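Side-chain contacts in fucose-specific lectin (Aleuria aurantia, PDB 6GKE), which binds L-fucose specifically, with the strongest preference for alpha-1,6-linked core fucose on glycoproteins, through sites lying between the blades of a six-bladed beta-propeller: residues 21-26 / 287-292; 131-136 / 157-162; 142-147 / 164-169. The protein carries 1 engineered substitution. All blocks are in the same frame, centred on the assembly; numbering follows the deposited sequence.

Contact 1: residues 21-26 / 287-292; sequences RQQRVY and LQQWQW. With FUC (alpha-L-fucopyranose), chain C; FUC (alpha-L-fucopyranose), chain G.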
loop_
_atom_site.group_PDB
_atom_site.type_symbol
_atom_site.label_atom_id
_atom_site.label_comp_id
_atom_site.label_asym_id
_atom_site.label_seq_id
_atom_site.Cartn_x
_atom_site.Cartn_y
_atom_site.Cartn_z
ATOM N N ARG A 21 3.678 31.880 1.690
ATOM C CA ARG A 21 2.621 30.896 2.036
ATOM C C ARG A 21 3.183 29.653 2.736
ATOM O O ARG A 21 3.986 28.904 2.144
ATOM C CB ARG A 21 1.932 30.387 0.772
ATOM C CG ARG A 21 0.918 29.279 1.011
ATOM C CD ARG A 21 0.608 28.636 -0.316
ATOM N NE ARG A 21 -0.408 27.609 -0.205
ATOM C CZ ARG A 21 -0.725 26.765 -1.176
ATOM N NH1 ARG A 21 -0.028 26.758 -2.300
ATOM N NH2 ARG A 21 -1.751 25.951 -1.023
ATOM N N GLN A 22 2.654 29.352 3.930
ATOM C CA GLN A 22 3.085 28.179 4.677
ATOM C C GLN A 22 2.030 27.086 4.508
ATOM O O GLN A 22 0.836 27.344 4.637
ATOM C CB GLN A 22 3.248 28.521 6.156
ATOM C CG GLN A 22 4.457 29.397 6.446
ATOM C CD GLN A 22 5.778 28.687 6.261
ATOM O OE1 GLN A 22 5.909 27.495 6.524
ATOM N NE2 GLN A 22 6.792 29.416 5.824
ATOM N N GLN A 23 2.491 25.869 4.221
ATOM C CA GLN A 23 1.620 24.712 4.139
ATOM C C GLN A 23 2.125 23.637 5.099
ATOM O O GLN A 23 3.335 23.479 5.294
ATOM C CB GLN A 23 1.603 24.109 2.735
ATOM C CG GLN A 23 1.053 25.037 1.669
ATOM C CD GLN A 23 1.044 24.325 0.341
ATOM O OE1 GLN A 23 0.202 23.461 0.084
ATOM N NE2 GLN A 23 1.992 24.683 -0.510
ATOM N N ARG A 24 1.186 22.865 5.652
ATOM C CA ARG A 24 1.521 21.648 6.363
ATOM C C ARG A 24 0.604 20.545 5.844
ATOM O O ARG A 24 -0.572 20.776 5.589
ATOM C CB ARG A 24 1.343 21.782 7.879
ATOM C CG ARG A 24 2.082 22.950 8.519
ATOM C CD ARG A 24 3.587 22.765 8.539
ATOM N NE ARG A 24 4.291 23.866 9.195
ATOM C CZ ARG A 24 4.714 24.977 8.593
ATOM N NH1 ARG A 24 4.560 25.141 7.288
ATOM N NH2 ARG A 24 5.288 25.929 9.309
ATOM N N VAL A 25 1.164 19.344 5.699
ATOM C CA VAL A 25 0.381 18.186 5.315
ATOM C C VAL A 25 0.706 17.056 6.294
ATOM O O VAL A 25 1.850 16.891 6.713
ATOM C CB VAL A 25 0.590 17.813 3.833
ATOM C CG1 VAL A 25 2.025 17.476 3.501
ATOM C CG2 VAL A 25 -0.348 16.707 3.381
ATOM N N TYR A 26 -0.350 16.318 6.662
ATOM C CA TYR A 26 -0.325 15.258 7.657
ATOM C C TYR A 26 -0.718 13.948 6.981
ATOM O O TYR A 26 -1.662 13.898 6.185
ATOM C CB TYR A 26 -1.271 15.573 8.827
ATOM C CG TYR A 26 -0.898 16.878 9.467
ATOM C CD1 TYR A 26 0.159 16.957 10.357
ATOM C CD2 TYR A 26 -1.506 18.058 9.074
ATOM C CE1 TYR A 26 0.590 18.170 10.861
ATOM C CE2 TYR A 26 -1.090 19.281 9.569
ATOM C CZ TYR A 26 -0.027 19.339 10.450
ATOM O OH TYR A 26 0.417 20.551 10.884
ATOM N N LEU A 287 3.465 10.963 -1.941
ATOM C CA LEU A 287 2.516 12.024 -1.649
ATOM C C LEU A 287 2.723 13.123 -2.690
ATOM O O LEU A 287 3.784 13.746 -2.752
ATOM C CB LEU A 287 2.759 12.520 -0.221
ATOM C CG LEU A 287 1.867 13.654 0.278
ATOM C CD1 LEU A 287 0.390 13.349 0.097
ATOM C CD2 LEU A 287 2.169 13.935 1.741
ATOM N N GLN A 288 1.704 13.300 -3.531
ATOM C CA GLN A 288 1.729 14.220 -4.644
ATOM C C GLN A 288 0.673 15.297 -4.418
ATOM O O GLN A 288 -0.166 15.181 -3.523
ATOM C CB GLN A 288 1.380 13.499 -5.946
ATOM C CG GLN A 288 2.162 12.227 -6.208
ATOM C CD GLN A 288 3.258 12.363 -7.234
ATOM O OE1 GLN A 288 3.336 13.337 -7.985
ATOM N NE2 GLN A 288 4.094 11.341 -7.287
ATOM N N GLN A 289 0.679 16.330 -5.258
ATOM C CA GLN A 289 -0.399 17.292 -5.209
ATOM C C GLN A 289 -0.626 17.957 -6.561
ATOM O O GLN A 289 0.312 18.153 -7.342
ATOM C CB GLN A 289 -0.104 18.410 -4.221
ATOM C CG GLN A 289 1.045 19.297 -4.666
ATOM C CD GLN A 289 1.017 20.606 -3.927
ATOM O OE1 GLN A 289 1.837 20.847 -3.051
ATOM N NE2 GLN A 289 0.052 21.449 -4.265
ATOM N N TRP A 290 -1.894 18.296 -6.790
ATOM C CA TRP A 290 -2.301 19.259 -7.763
ATOM C C TRP A 290 -2.140 20.654 -7.159
ATOM O O TRP A 290 -2.377 20.853 -5.967
ATOM C CB TRP A 290 -3.757 19.026 -8.163
ATOM C CG TRP A 290 -3.945 17.768 -8.942
ATOM C CD1 TRP A 290 -4.319 16.546 -8.466
ATOM C CD2 TRP A 290 -3.704 17.602 -10.345
ATOM N NE1 TRP A 290 -4.359 15.638 -9.484
ATOM C CE2 TRP A 290 -3.988 16.255 -10.650
ATOM C CE3 TRP A 290 -3.315 18.463 -11.375
ATOM C CZ2 TRP A 290 -3.870 15.750 -11.943
ATOM C CZ3 TRP A 290 -3.201 17.963 -12.652
ATOM C CH2 TRP A 290 -3.478 16.625 -12.928
ATOM N N GLN A 291 -1.768 21.614 -8.004
ATOM C CA GLN A 291 -1.632 23.004 -7.595
ATOM C C GLN A 291 -2.335 23.884 -8.623
ATOM O O GLN A 291 -2.243 23.628 -9.822
ATOM C CB GLN A 291 -0.157 23.394 -7.481
ATOM C CG GLN A 291 0.596 23.282 -8.799
ATOM C CD GLN A 291 2.098 23.299 -8.661
ATOM O OE1 GLN A 291 2.652 23.471 -7.579
ATOM N NE2 GLN A 291 2.773 23.115 -9.783
ATOM N N TRP A 292 -3.022 24.915 -8.121
ATOM C CA TRP A 292 -3.631 25.948 -8.928
ATOM C C TRP A 292 -2.780 27.216 -8.861
ATOM O O TRP A 292 -2.544 27.717 -7.773
ATOM C CB TRP A 292 -5.037 26.287 -8.435
ATOM C CG TRP A 292 -5.498 27.557 -9.069
ATOM C CD1 TRP A 292 -5.365 28.831 -8.596
ATOM C CD2 TRP A 292 -6.060 27.672 -10.383
ATOM N NE1 TRP A 292 -5.853 29.726 -9.510
ATOM C CE2 TRP A 292 -6.289 29.042 -10.615
ATOM C CE3 TRP A 292 -6.418 26.743 -11.362
ATOM C CZ2 TRP A 292 -6.862 29.503 -11.799
ATOM C CZ3 TRP A 292 -6.988 27.199 -12.529
ATOM C CH2 TRP A 292 -7.204 28.560 -12.742
HETATM C C1 FUC C . 7.029 24.507 12.288
HETATM C C2 FUC C . 6.849 23.005 12.382
HETATM C C3 FUC C . 5.774 22.653 13.407
HETATM C C4 FUC C . 4.492 23.419 13.118
HETATM C C5 FUC C . 4.803 24.911 13.073
HETATM C C6 FUC C . 3.590 25.772 12.748
HETATM O O1 FUC C . 7.630 24.938 13.502
HETATM O O2 FUC C . 8.091 22.410 12.778
HETATM O O3 FUC C . 5.561 21.237 13.432
HETATM O O4 FUC C . 3.926 23.038 11.859
HETATM O O5 FUC C . 5.782 25.149 12.059
HETATM C C1 FUC G . -11.717 28.833 -11.198
HETATM C C2 FUC G . -11.815 27.331 -11.425
HETATM C C3 FUC G . -10.458 26.670 -11.184
HETATM C C4 FUC G . -9.915 27.055 -9.802
HETATM C C5 FUC G . -9.869 28.570 -9.705
HETATM C C6 FUC G . -9.364 29.095 -8.368
HETATM O O1 FUC G . -10.896 29.407 -12.218
HETATM O O2 FUC G . -12.256 27.090 -12.766
HETATM O O3 FUC G . -10.579 25.259 -11.353
HETATM O O4 FUC G . -10.755 26.581 -8.739
HETATM O O5 FUC G . -11.174 29.111 -9.905
HETATM O O HOH W 1 2.642 23.226 -2.876
#
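Val25 and Leu287 meet tip to tip and make the apolar part of this contact. Leu287 CD2 reaches both branches of the valine, 4.0 Å from Val25 CG1 and 4.1 Å from Val25 CG2. The polar part runs through a water that accepts from Gln23 NE2 at 2.9 Å; its further link to Gln289 OE1 is doubtful, because it is short and Gln289 has two conformers. The carbonyl oxygen of the Gln23 amide turns instead to Ser277 and Asn269. Sugar binding occurs at two separate sites. Bent at chi2 (-70°), Arg24 presents its guanidinium edge to one fucose, with NE 2.8 Å from O4 and NH2 2.9 Å from O5 of that sugar. Its NH1 is held by Gln22 OE1, on a lone pair at 2.8 Å, and by the backbone O of Gln23, which fixes the plane of the group. In the given conformer of Trp292, one of two, another fucose lies over one face of the ring, its C5 3.7 Å above the plane. The contact joins the first and last blades of the propeller: strand 22-28 runs between strands 10-15 and 33-40, strand 286-293 between 275-282 and 297-300, while Phe4, Val304 and Thr306 pack around Leu287.

Contact 2: residues 131-136 / 157-162; sequences RVYYQK and ASFGST. With FUC (alpha-L-fucopyranose), chain E.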
loop_
_atom_site.group_PDB
_atom_site.type_symbol
_atom_site.label_atom_id
_atom_site.label_comp_id
_atom_site.label_asym_id
_atom_site.label_seq_id
_atom_site.Cartn_x
_atom_site.Cartn_y
_atom_site.Cartn_z
ATOM N N ARG A 131 -15.350 23.012 14.349
ATOM C CA ARG A 131 -16.382 21.990 14.191
ATOM C C ARG A 131 -15.724 20.766 13.558
ATOM O O ARG A 131 -14.975 20.906 12.589
ATOM C CB ARG A 131 -17.538 22.492 13.322
ATOM C CG ARG A 131 -18.187 23.787 13.800
ATOM C CD ARG A 131 -18.961 23.609 15.094
ATOM N NE ARG A 131 -19.664 24.810 15.536
ATOM C CZ ARG A 131 -19.191 25.725 16.382
ATOM N NH1 ARG A 131 -17.928 25.695 16.785
ATOM N NH2 ARG A 131 -19.993 26.680 16.831
ATOM N N VAL A 132 -16.018 19.588 14.116
ATOM C CA VAL A 132 -15.474 18.324 13.657
ATOM C C VAL A 132 -16.645 17.418 13.268
ATOM O O VAL A 132 -17.604 17.306 14.026
ATOM C CB VAL A 132 -14.594 17.665 14.733
ATOM C CG1 VAL A 132 -14.028 16.340 14.250
ATOM C CG2 VAL A 132 -13.477 18.589 15.185
ATOM N N TYR A 133 -16.536 16.787 12.094
ATOM C CA TYR A 133 -17.596 15.958 11.527
ATOM C C TYR A 133 -17.100 14.520 11.406
ATOM O O TYR A 133 -15.971 14.272 10.975
ATOM C CB TYR A 133 -18.043 16.529 10.175
ATOM C CG TYR A 133 -18.558 17.933 10.330
ATOM C CD1 TYR A 133 -19.881 18.176 10.665
ATOM C CD2 TYR A 133 -17.694 19.015 10.268
ATOM C CE1 TYR A 133 -20.340 19.460 10.908
ATOM C CE2 TYR A 133 -18.138 20.303 10.514
ATOM C CZ TYR A 133 -19.461 20.529 10.845
ATOM O OH TYR A 133 -19.870 21.810 11.101
ATOM N N TYR A 134 -17.969 13.588 11.798
ATOM C CA TYR A 134 -17.625 12.182 11.911
ATOM C C TYR A 134 -18.910 11.363 11.795
ATOM O O TYR A 134 -20.011 11.898 11.840
ATOM C CB TYR A 134 -16.933 11.897 13.252
ATOM C CG TYR A 134 -17.824 12.112 14.453
ATOM C CD1 TYR A 134 -18.070 13.379 14.958
ATOM C CD2 TYR A 134 -18.462 11.048 15.069
ATOM C CE1 TYR A 134 -18.921 13.585 16.034
ATOM C CE2 TYR A 134 -19.311 11.237 16.148
ATOM C CZ TYR A 134 -19.542 12.508 16.637
ATOM O OH TYR A 134 -20.384 12.709 17.693
ATOM N N GLN A 135 -18.755 10.042 11.687
ATOM C CA GLN A 135 -19.889 9.134 11.721
ATOM C C GLN A 135 -19.718 8.155 12.880
ATOM O O GLN A 135 -18.604 7.787 13.248
ATOM C CB GLN A 135 -20.033 8.389 10.399
ATOM C CG GLN A 135 -20.266 9.353 9.249
ATOM C CD GLN A 135 -20.804 8.669 8.022
ATOM O OE1 GLN A 135 -20.078 7.994 7.290
ATOM N NE2 GLN A 135 -22.099 8.812 7.802
ATOM N N LYS A 136 -20.857 7.722 13.423
ATOM C CA LYS A 136 -20.902 6.748 14.509
ATOM C C LYS A 136 -21.013 5.321 13.965
ATOM O O LYS A 136 -20.597 4.378 14.635
ATOM C CB LYS A 136 -22.103 7.017 15.417
ATOM C CG LYS A 136 -22.032 8.300 16.224
ATOM C CD LYS A 136 -23.231 8.483 17.127
ATOM C CE LYS A 136 -23.152 9.720 17.994
ATOM N NZ LYS A 136 -24.250 9.759 18.987
ATOM N N ALA A 157 -24.845 19.015 15.787
ATOM C CA ALA A 157 -25.923 18.491 14.971
ATOM C C ALA A 157 -25.629 17.066 14.488
ATOM O O ALA A 157 -24.509 16.564 14.564
ATOM C CB ALA A 157 -26.151 19.409 13.793
ATOM N N SER A 158 -26.691 16.442 13.972
ATOM C CA SER A 158 -26.549 15.268 13.136
ATOM C C SER A 158 -27.519 15.397 11.960
ATOM O O SER A 158 -28.615 15.928 12.086
ATOM C CB SER A 158 -26.744 13.991 13.900
ATOM O OG SER A 158 -28.102 13.836 14.259
ATOM N N PHE A 159 -27.043 14.956 10.792
ATOM C CA PHE A 159 -27.767 15.174 9.547
ATOM C C PHE A 159 -27.260 14.220 8.470
ATOM O O PHE A 159 -26.164 13.681 8.565
ATOM C CB PHE A 159 -27.627 16.626 9.075
ATOM C CG PHE A 159 -26.208 17.131 8.985
ATOM C CD1 PHE A 159 -25.409 16.848 7.885
ATOM C CD2 PHE A 159 -25.670 17.892 10.010
ATOM C CE1 PHE A 159 -24.102 17.310 7.822
ATOM C CE2 PHE A 159 -24.365 18.355 9.943
ATOM C CZ PHE A 159 -23.582 18.057 8.853
ATOM N N GLY A 160 -28.084 14.034 7.437
ATOM C CA GLY A 160 -27.686 13.299 6.261
ATOM C C GLY A 160 -27.951 11.811 6.387
ATOM O O GLY A 160 -28.123 11.271 7.474
ATOM N N SER A 161 -27.946 11.157 5.228
ATOM C CA SER A 161 -28.034 9.713 5.101
ATOM C C SER A 161 -27.059 9.290 4.001
ATOM O O SER A 161 -27.270 9.633 2.835
ATOM C CB SER A 161 -29.440 9.294 4.799
ATOM O OG SER A 161 -29.552 7.886 4.693
ATOM N N THR A 162 -25.980 8.593 4.379
ATOM C CA THR A 162 -24.785 8.570 3.536
ATOM C C THR A 162 -24.466 7.166 3.026
ATOM O O THR A 162 -24.907 6.151 3.568
ATOM C CB THR A 162 -23.562 9.122 4.283
ATOM O OG1 THR A 162 -23.057 8.146 5.191
ATOM C CG2 THR A 162 -23.866 10.393 5.045
HETATM C C1 FUC E . -23.568 25.533 17.076
HETATM C C2 FUC E . -23.859 24.101 16.644
HETATM C C3 FUC E . -24.408 24.113 15.211
HETATM C C4 FUC E . -23.441 24.845 14.277
HETATM C C5 FUC E . -23.292 26.267 14.803
HETATM C C6 FUC E . -22.394 27.120 13.932
HETATM O O1 FUC E . -24.822 26.191 17.245
HETATM O O2 FUC E . -24.775 23.488 17.573
HETATM O O3 FUC E . -24.678 22.784 14.763
HETATM O O4 FUC E . -22.142 24.248 14.273
HETATM O O5 FUC E . -22.745 26.224 16.122
#
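With CG between the backbone N and the carbonyl carbon (chi1 52°), Phe159 extends its ring to meet Tyr133, whose CG stands anti to the carbonyl carbon (chi1 -60°). The tyrosine comes in roughly perpendicular to the phenylalanine. Tyr133 reaches the edge of the phenylalanine ring, and Phe159 CZ is the point of contact, 4.1 Å from Tyr133 CE1 and equally far from CD1. Farther along, the extended Gln135 and Thr162 run alongside one another, pointing opposite ways, and Gln135 NE2 donates to Thr162 OG1 at 2.9 Å with an N-H...O angle of 157°. The hydroxyl lies near the amide plane. The same NE2 also bonds the backbone O of Ser143, so two acceptors fix the rotation of the amide. At the other end of the contact, Arg131 binds fucose edge-on, NE to its O4 at 2.8 Å and NH2 to its O5 at 2.9 Å, while Ala157 CB approaches O3 of the same sugar to 3.8 Å. Strand 142-149 lies between strands 129-134 and 153-162 in this blade, so these side chains meet over the middle strand; Ile180, His192 and Trp199 of the next blade pack on Phe159.

Contact 3: residues 142-147 / 164-169; sequences SSIHEY and PGTGIG. With FUC (alpha-L-fucopyranose), chain E.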
loop_
_atom_site.group_PDB
_atom_site.type_symbol
_atom_site.label_atom_id
_atom_site.label_comp_id
_atom_site.label_asym_id
_atom_site.label_seq_id
_atom_site.Cartn_x
_atom_site.Cartn_y
_atom_site.Cartn_z
ATOM N N SER A 142 -26.190 5.925 7.287
ATOM C CA SER A 142 -25.724 6.527 8.536
ATOM C C SER A 142 -25.706 8.058 8.420
ATOM O O SER A 142 -25.533 8.613 7.334
ATOM C CB SER A 142 -24.355 6.003 8.900
ATOM O OG SER A 142 -24.387 4.607 9.162
ATOM N N SER A 143 -25.845 8.727 9.566
ATOM C CA SER A 143 -25.809 10.181 9.590
ATOM C C SER A 143 -24.380 10.689 9.813
ATOM O O SER A 143 -23.473 9.946 10.198
ATOM C CB SER A 143 -26.739 10.724 10.637
ATOM O OG SER A 143 -26.301 10.357 11.936
ATOM N N ILE A 144 -24.213 11.985 9.548
ATOM C CA ILE A 144 -23.025 12.707 9.948
ATOM C C ILE A 144 -23.323 13.422 11.266
ATOM O O ILE A 144 -24.383 14.010 11.435
ATOM C CB ILE A 144 -22.577 13.673 8.840
ATOM C CG1 ILE A 144 -22.064 12.886 7.634
ATOM C CG2 ILE A 144 -21.551 14.677 9.353
ATOM C CD1 ILE A 144 -22.007 13.700 6.371
ATOM N N HIS A 145 -22.363 13.332 12.188
ATOM C CA HIS A 145 -22.436 13.968 13.481
ATOM C C HIS A 145 -21.368 15.053 13.580
ATOM O O HIS A 145 -20.334 14.975 12.923
ATOM C CB HIS A 145 -22.247 12.936 14.591
ATOM C CG HIS A 145 -23.350 11.938 14.643
ATOM N ND1 HIS A 145 -24.413 12.062 15.517
ATOM C CD2 HIS A 145 -23.586 10.826 13.911
ATOM C CE1 HIS A 145 -25.239 11.048 15.337
ATOM N NE2 HIS A 145 -24.755 10.279 14.359
ATOM N N GLU A 146 -21.626 16.026 14.453
ATOM C CA GLU A 146 -20.774 17.190 14.630
ATOM C C GLU A 146 -20.383 17.316 16.104
ATOM O O GLU A 146 -21.243 17.191 16.982
ATOM C CB GLU A 146 -21.557 18.422 14.180
ATOM C CG GLU A 146 -20.841 19.752 14.329
ATOM C CD GLU A 146 -21.778 20.931 14.144
ATOM O OE1 GLU A 146 -22.818 20.940 14.839
ATOM O OE2 GLU A 146 -21.474 21.826 13.318
ATOM N N TYR A 147 -19.104 17.608 16.358
ATOM C CA TYR A 147 -18.643 18.031 17.686
ATOM C C TYR A 147 -18.156 19.479 17.565
ATOM O O TYR A 147 -17.601 19.885 16.545
ATOM C CB TYR A 147 -17.623 17.055 18.308
ATOM C CG TYR A 147 -18.103 16.571 19.654
ATOM C CD1 TYR A 147 -19.107 15.616 19.731
ATOM C CD2 TYR A 147 -17.680 17.153 20.841
ATOM C CE1 TYR A 147 -19.668 15.246 20.942
ATOM C CE2 TYR A 147 -18.233 16.795 22.063
ATOM C CZ TYR A 147 -19.235 15.841 22.113
ATOM O OH TYR A 147 -19.816 15.489 23.300
ATOM N N PRO A 164 -21.801 4.136 2.966
ATOM C CA PRO A 164 -20.946 3.654 4.046
ATOM C C PRO A 164 -19.602 4.395 4.045
ATOM O O PRO A 164 -18.928 4.472 3.020
ATOM C CB PRO A 164 -20.755 2.162 3.722
ATOM C CG PRO A 164 -21.961 1.806 2.884
ATOM C CD PRO A 164 -22.253 3.054 2.081
ATOM N N GLY A 165 -19.216 4.938 5.195
ATOM C CA GLY A 165 -17.916 5.588 5.319
ATOM C C GLY A 165 -17.711 6.715 4.316
ATOM O O GLY A 165 -16.605 6.896 3.799
ATOM N N THR A 166 -18.755 7.511 4.074
ATOM C CA THR A 166 -18.705 8.605 3.105
ATOM C C THR A 166 -17.494 9.515 3.321
ATOM O O THR A 166 -17.105 9.839 4.448
ATOM C CB THR A 166 -19.979 9.460 3.187
ATOM O OG1 THR A 166 -19.925 10.454 2.168
ATOM C CG2 THR A 166 -20.180 10.119 4.535
ATOM N N GLY A 167 -16.990 10.050 2.208
ATOM C CA GLY A 167 -16.181 11.244 2.277
ATOM C C GLY A 167 -16.973 12.384 2.896
ATOM O O GLY A 167 -18.204 12.432 2.787
ATOM N N ILE A 168 -16.263 13.306 3.547
ATOM C CA ILE A 168 -16.868 14.498 4.143
ATOM C C ILE A 168 -15.940 15.677 3.856
ATOM O O ILE A 168 -14.763 15.610 4.179
ATOM C CB ILE A 168 -17.092 14.369 5.666
ATOM C CG1 ILE A 168 -17.771 13.055 6.059
ATOM C CG2 ILE A 168 -17.871 15.577 6.171
ATOM C CD1 ILE A 168 -17.783 12.790 7.551
ATOM N N GLY A 169 -16.495 16.730 3.252
ATOM C CA GLY A 169 -15.827 18.007 3.111
ATOM C C GLY A 169 -16.494 19.032 4.009
ATOM O O GLY A 169 -17.709 19.002 4.166
HETATM C C1 FUC E . -23.568 25.533 17.076
HETATM C C2 FUC E . -23.859 24.101 16.644
HETATM C C3 FUC E . -24.408 24.113 15.211
HETATM C C4 FUC E . -23.441 24.845 14.277
HETATM C C5 FUC E . -23.292 26.267 14.803
HETATM C C6 FUC E . -22.394 27.120 13.932
HETATM O O1 FUC E . -24.822 26.191 17.245
HETATM O O2 FUC E . -24.775 23.488 17.573
HETATM O O3 FUC E . -24.678 22.784 14.763
HETATM O O4 FUC E . -22.142 24.248 14.273
HETATM O O5 FUC E . -22.745 26.224 16.122
#
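Ile144 packs its CG1 arm against two side chains of 164-169. Its CG1 lies 4.3 Å from Ile168 CD1, and its CD1 comes within 4.4 Å of Thr166 CG2. CG1 stands anti to the carbonyl carbon (chi1 -69°) and the chain runs on extended, which places the terminal methyl beside the threonine; Ile144 has a second conformer, so the position of this tip is less certain than that of the strand. The contact is loose van der Waals packing of aliphatic branches in a buried setting. Thr166 turns its hydroxyl to other partners: OG1 donates to Gly167 O at 2.7 Å, on a lone pair in the carbonyl plane, and is also hydrogen-bonded to the backbone N of Gln183. The polar group is thus satisfied in the core while CG2 serves the apolar contact. Two residues along the strand, Glu146 grips fucose with both carboxylate oxygens. O3 of the sugar donates to Glu146 OE1 at 2.6 Å, and O4 donates to Glu146 OE2 at 2.7 Å. The backbone N of Ala157 also bonds OE1, helping to fix the carboxylate. The contact bridges neighbouring blades: strand 142-149 belongs to one, and 164-169 leads into strand 168-174, the first strand of the next. Tyr133 and Phe159 flank Ile144 on its own sheet; Tyr182 of strand 177-183, in the same blade as strand 168-174, touches Ile144 and Thr166, and Ile180 packs on Ile168.

In the fold
Contacts 2 and 3 are neighbours, their centres 4 Å apart, and alternate along the chain. They share one fucose: Arg131 of contact 2 and Glu146 of contact 3 both bind it, and Trp199 of the next blade also bonds to it. Between the two contacts Tyr133 OH lies 2.7 Å from Glu146 OE2, a weak hydrogen bond, and Ile144 N is hydrogen-bonded to Phe159 O at 2.8 Å. Contact 1 lies across the centre of the chain, about 26 Å from contact 2 and 24 Å from contact 3 between centres. It closes the ring of blades between the two ends of the chain, and its Arg24 matches Arg131 in another fucose site.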